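Local atomic coordinates of Two-component sensor histidine kinase (PDB entry 6OZB), a protein that binds the bilin phycoerythrobilin in the GAF domain of a cyanobacterial phytochrome and probably senses light for two-component signalling. Residues D34-T39 against D189-A194; L13-V18 against E180-Q185. The protein carries 1 engineered substitution. All blocks are in the same frame, centred on the assembly; numbering follows the deposited sequence.

Interaction 1: D34-T39 against D189-A194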
# COMPACT_ATOMS: atom_id res chain seq x y z
N ASP C 34 -19.26 -28.83 -18.58
CA ASP C 34 -20.23 -29.05 -17.50
C ASP C 34 -19.58 -28.97 -16.13
O ASP C 34 -20.21 -28.51 -15.17
CB ASP C 34 -20.91 -30.40 -17.66
CG ASP C 34 -21.74 -30.48 -18.91
OD1 ASP C 34 -22.22 -29.44 -19.37
OD2 ASP C 34 -21.86 -31.59 -19.46
N ILE C 35 -18.33 -29.42 -16.01
CA ILE C 35 -17.63 -29.25 -14.75
C ILE C 35 -17.48 -27.77 -14.43
O ILE C 35 -17.64 -27.36 -13.29
CB ILE C 35 -16.22 -29.89 -14.78
CG1 ILE C 35 -16.33 -31.40 -15.03
CG2 ILE C 35 -15.52 -29.61 -13.49
CD1 ILE C 35 -15.04 -32.10 -15.10
N ILE C 36 -17.12 -26.99 -15.43
CA ILE C 36 -16.88 -25.56 -15.22
C ILE C 36 -18.16 -24.81 -14.88
O ILE C 36 -18.17 -23.98 -13.98
CB ILE C 36 -16.21 -24.95 -16.46
CG1 ILE C 36 -14.77 -25.41 -16.54
CG2 ILE C 36 -16.20 -23.48 -16.40
CD1 ILE C 36 -14.19 -25.23 -17.92
N THR C 37 -19.24 -25.13 -15.58
CA THR C 37 -20.55 -24.50 -15.34
C THR C 37 -21.04 -24.77 -13.93
O THR C 37 -21.38 -23.85 -13.18
CB THR C 37 -21.59 -24.99 -16.36
OG1 THR C 37 -21.25 -24.52 -17.67
CG2 THR C 37 -22.98 -24.48 -16.00
N ALA C 38 -21.00 -26.03 -13.52
CA ALA C 38 -21.54 -26.39 -12.20
C ALA C 38 -20.70 -25.81 -11.08
O ALA C 38 -21.22 -25.52 -10.00
CB ALA C 38 -21.63 -27.90 -12.06
N THR C 39 -19.43 -25.56 -11.36
CA THR C 39 -18.52 -25.14 -10.33
C THR C 39 -18.70 -23.67 -9.98
O THR C 39 -18.54 -23.29 -8.83
CB THR C 39 -17.04 -25.37 -10.77
OG1 THR C 39 -16.79 -26.78 -10.96
CG2 THR C 39 -16.07 -24.82 -9.74
N ASP C 189 -6.46 -24.03 -8.95
CA ASP C 189 -5.56 -25.20 -9.04
C ASP C 189 -6.35 -26.48 -9.34
O ASP C 189 -5.93 -27.32 -10.14
CB ASP C 189 -4.77 -25.40 -7.76
CG ASP C 189 -3.68 -24.34 -7.55
OD1 ASP C 189 -3.38 -23.58 -8.50
OD2 ASP C 189 -3.13 -24.28 -6.43
N GLN C 190 -7.52 -26.61 -8.71
CA GLN C 190 -8.36 -27.79 -8.93
C GLN C 190 -8.99 -27.76 -10.32
O GLN C 190 -9.13 -28.80 -10.96
CB GLN C 190 -9.45 -27.88 -7.85
CG GLN C 190 -10.30 -29.19 -7.91
CD GLN C 190 -9.47 -30.44 -7.66
OE1 GLN C 190 -9.12 -30.77 -6.53
NE2 GLN C 190 -9.12 -31.14 -8.74
N LEU C 191 -9.38 -26.59 -10.81
CA LEU C 191 -9.90 -26.50 -12.17
C LEU C 191 -8.82 -26.83 -13.20
O LEU C 191 -9.09 -27.48 -14.21
CB LEU C 191 -10.46 -25.09 -12.45
CG LEU C 191 -11.80 -24.72 -11.84
CD1 LEU C 191 -12.07 -23.24 -12.09
CD2 LEU C 191 -12.92 -25.59 -12.47
N ALA C 192 -7.61 -26.39 -12.92
CA ALA C 192 -6.47 -26.67 -13.78
C ALA C 192 -6.29 -28.18 -13.94
O ALA C 192 -5.88 -28.65 -15.01
CB ALA C 192 -5.24 -26.05 -13.22
N VAL C 193 -6.55 -28.92 -12.86
CA VAL C 193 -6.49 -30.38 -12.95
C VAL C 193 -7.60 -30.93 -13.86
O VAL C 193 -7.34 -31.80 -14.69
CB VAL C 193 -6.60 -31.05 -11.55
CG1 VAL C 193 -6.84 -32.56 -11.67
CG2 VAL C 193 -5.38 -30.77 -10.76
N ALA C 194 -8.82 -30.43 -13.72
CA ALA C 194 -9.91 -30.87 -14.58
C ALA C 194 -9.57 -30.56 -16.04
O ALA C 194 -9.80 -31.37 -16.93
CB ALA C 194 -11.23 -30.20 -14.18

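Interaction 2: L13-V18 against E180-Q185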
# COMPACT_ATOMS: atom_id res chain seq x y z
N LEU C 13 -13.79 -25.02 5.82
CA LEU C 13 -14.55 -26.27 5.74
C LEU C 13 -15.37 -26.22 4.44
O LEU C 13 -15.59 -27.24 3.77
CB LEU C 13 -15.48 -26.45 6.96
CG LEU C 13 -15.63 -27.85 7.57
CD1 LEU C 13 -14.29 -28.46 8.00
CD2 LEU C 13 -16.63 -27.85 8.73
N ASN C 14 -15.77 -25.01 4.07
CA ASN C 14 -16.44 -24.82 2.81
C ASN C 14 -15.50 -24.89 1.60
O ASN C 14 -15.88 -25.50 0.61
CB ASN C 14 -17.20 -23.51 2.81
CG ASN C 14 -18.57 -23.65 3.43
OD1 ASN C 14 -18.83 -23.15 4.53
ND2 ASN C 14 -19.46 -24.34 2.73
N GLN C 15 -14.30 -24.29 1.65
CA GLN C 15 -13.45 -24.36 0.44
C GLN C 15 -13.11 -25.83 0.15
O GLN C 15 -13.03 -26.24 -1.00
CB GLN C 15 -12.14 -23.56 0.54
CG GLN C 15 -11.09 -24.13 1.47
CD GLN C 15 -9.84 -23.25 1.62
OE1 GLN C 15 -8.73 -23.75 1.78
NE2 GLN C 15 -10.03 -21.96 1.61
N GLU C 16 -12.90 -26.62 1.20
CA GLU C 16 -12.55 -28.03 1.05
C GLU C 16 -13.69 -28.77 0.34
O GLU C 16 -13.48 -29.63 -0.52
CB GLU C 16 -12.24 -28.65 2.40
CG GLU C 16 -10.91 -28.17 2.98
CD GLU C 16 -9.72 -28.46 2.06
OE1 GLU C 16 -9.63 -29.59 1.53
OE2 GLU C 16 -8.88 -27.55 1.87
N SER C 17 -14.92 -28.43 0.69
CA SER C 17 -16.07 -29.09 0.10
C SER C 17 -16.22 -28.69 -1.38
O SER C 17 -16.59 -29.52 -2.20
CB SER C 17 -17.33 -28.74 0.88
OG SER C 17 -18.47 -29.17 0.19
N VAL C 18 -15.91 -27.45 -1.73
CA VAL C 18 -15.92 -27.04 -3.13
C VAL C 18 -14.92 -27.85 -3.96
O VAL C 18 -15.20 -28.27 -5.08
CB VAL C 18 -15.60 -25.54 -3.28
CG1 VAL C 18 -15.36 -25.17 -4.73
CG2 VAL C 18 -16.74 -24.71 -2.72
N GLU C 180 -9.25 -15.65 1.67
CA GLU C 180 -10.10 -15.67 0.50
C GLU C 180 -9.27 -15.84 -0.76
O GLU C 180 -9.69 -16.57 -1.67
CB GLU C 180 -10.95 -14.40 0.40
CG GLU C 180 -11.76 -14.32 -0.90
CD GLU C 180 -12.82 -13.20 -0.87
OE1 GLU C 180 -13.25 -12.80 0.23
OE2 GLU C 180 -13.22 -12.73 -1.96
N LEU C 181 -8.10 -15.22 -0.84
CA LEU C 181 -7.28 -15.45 -2.02
C LEU C 181 -6.79 -16.87 -2.06
O LEU C 181 -6.69 -17.45 -3.13
CB LEU C 181 -6.04 -14.54 -2.11
CG LEU C 181 -6.21 -13.07 -2.40
CD1 LEU C 181 -4.81 -12.52 -2.64
CD2 LEU C 181 -7.11 -12.85 -3.60
N GLU C 182 -6.47 -17.42 -0.89
CA GLU C 182 -5.95 -18.78 -0.80
C GLU C 182 -7.04 -19.73 -1.29
O GLU C 182 -6.75 -20.68 -2.01
CB GLU C 182 -5.51 -19.09 0.63
CG GLU C 182 -5.07 -20.53 0.86
CD GLU C 182 -4.79 -20.83 2.32
OE1 GLU C 182 -4.29 -19.93 3.04
OE2 GLU C 182 -5.07 -21.97 2.76
N ALA C 183 -8.29 -19.48 -0.91
CA ALA C 183 -9.42 -20.28 -1.39
C ALA C 183 -9.56 -20.23 -2.90
O ALA C 183 -9.72 -21.26 -3.54
CB ALA C 183 -10.71 -19.81 -0.75
N MET C 184 -9.50 -19.03 -3.47
CA MET C 184 -9.57 -18.88 -4.92
C MET C 184 -8.42 -19.62 -5.59
O MET C 184 -8.60 -20.22 -6.66
CB MET C 184 -9.58 -17.39 -5.29
CG MET C 184 -10.89 -16.77 -4.96
SD MET C 184 -10.92 -15.05 -5.39
CE MET C 184 -11.21 -15.13 -7.15
N GLN C 185 -7.26 -19.62 -4.96
CA GLN C 185 -6.07 -20.24 -5.55
C GLN C 185 -6.24 -21.75 -5.62
O GLN C 185 -5.88 -22.39 -6.60
CB GLN C 185 -4.81 -19.89 -4.78
CG GLN C 185 -3.51 -20.42 -5.47
CD GLN C 185 -3.29 -19.79 -6.83
OE1 GLN C 185 -3.27 -18.57 -6.95
NE2 GLN C 185 -3.18 -20.61 -7.86

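Interaction 1: D34-T39 against D189-A194
The apolar contacts centre on Leu-191, whose CD2 methyl reaches towards the opposite helix and lies over the step between Ile-36 and Thr-39. It is 4.5 Å from CG1 of Ile-36 and, a little closer, 4.2 Å from CG2 of Thr-39. The CB of Leu-191 does not itself point straight across; it is the branch at CG that carries a methyl to the neighbour, a reach that suits leucine to a pair of helices this far apart. One turn on from Leu-191 lies Ala-194, and Ile-35, which precedes Ile-36 on its own helix, points toward it. The extended chain of Ile-35 puts the end methyl CD1 against CB of Ala-194, 4.4 Å away. Here a long side chain meets a short one, and the two make up for each other in length.

These are loose van der Waals contacts. The segments 34-39 and 189-194 run nearly antiparallel, 158° between their directions, their axes approaching to 11.0 Å. They belong to the helices that pack on one face of the GAF domain's antiparallel sheet. Ile-36 and Leu-191 both also touch Ile-54 of strand 51-57, so the pair is seated on the sheet, while Thr-39 meets Ile-22 and Arg-25 of helix 12-27 as well.

The polar part of the contact stays within helix 32-47. On a buried helix face threonine can return its hydroxyl to a carbonyl of its own helix and still offer a methyl. Thr-39 OG1 donates a hydrogen bond to the carbonyl O of Ile-35, one turn back; the modelled distance, 2.5 Å, is short enough that its exact value is doubtful. The hydroxyl is tilted 28° from the carbonyl plane. With OG1 turned to the side of the backbone N (chi1 -63°), CG2 is left to face Leu-191.

Interaction 2: L13-V18 against E180-Q185
Gln-15 leans from helix 12-27 towards Ala-183 of helix 178-201, where the CA atoms of the two residues come within 6.0 Å. Its CB starts the contact, 4.2 Å from CB of Ala-183. CG lies between the backbone N and the carbonyl carbon (chi1 72°), and from there the chain runs extended past the alanine, bringing CD to 4.3 Å from the same methyl. The amide tip comes closest: the atom modelled as NE2 is 3.3 Å from Ala-183 CB, although the amide is probably turned over, so which of its two ends lies there is doubtful. The other end, modelled as OE1, is 4.2 Å from OE2 of Glu-182, too far for a bond whichever way the amide is turned. Glu-182, exposed to solvent, reaches here through an extended chain of its own.

Alanine suits the place because its small methyl probably allows the glutamine chain to pass close by. Glutamine suits it in turn: its aliphatic stem covers that methyl, and its polar end reaches toward the Glu-182 side. Gln-15 and Glu-16 also touch Met-186. The arrangement is helix-to-helix packing in the GAF domain structure, joining the N-terminal helix to the C-terminal one beside helix 32-47.

In the fold
Helix 178-201 is common to both contacts: near its start it meets helix 12-27 in interaction 2, and further along it meets helix 32-47 in interaction 1, with the contact centres about 14 Å apart. The two partner helices follow each other in the chain and also touch, through Thr-39 on Ile-22 and Val-18 on Leu-46, so the three helices pack together, bringing the two ends of the chain side by side. From segment 180-185, Leu-181 and Met-184 reach Val-152 on the sheet. Phycoerythrobilin lies across the sheet from these helices, and its pocket residues, between 53 and 169, include none from the four segments.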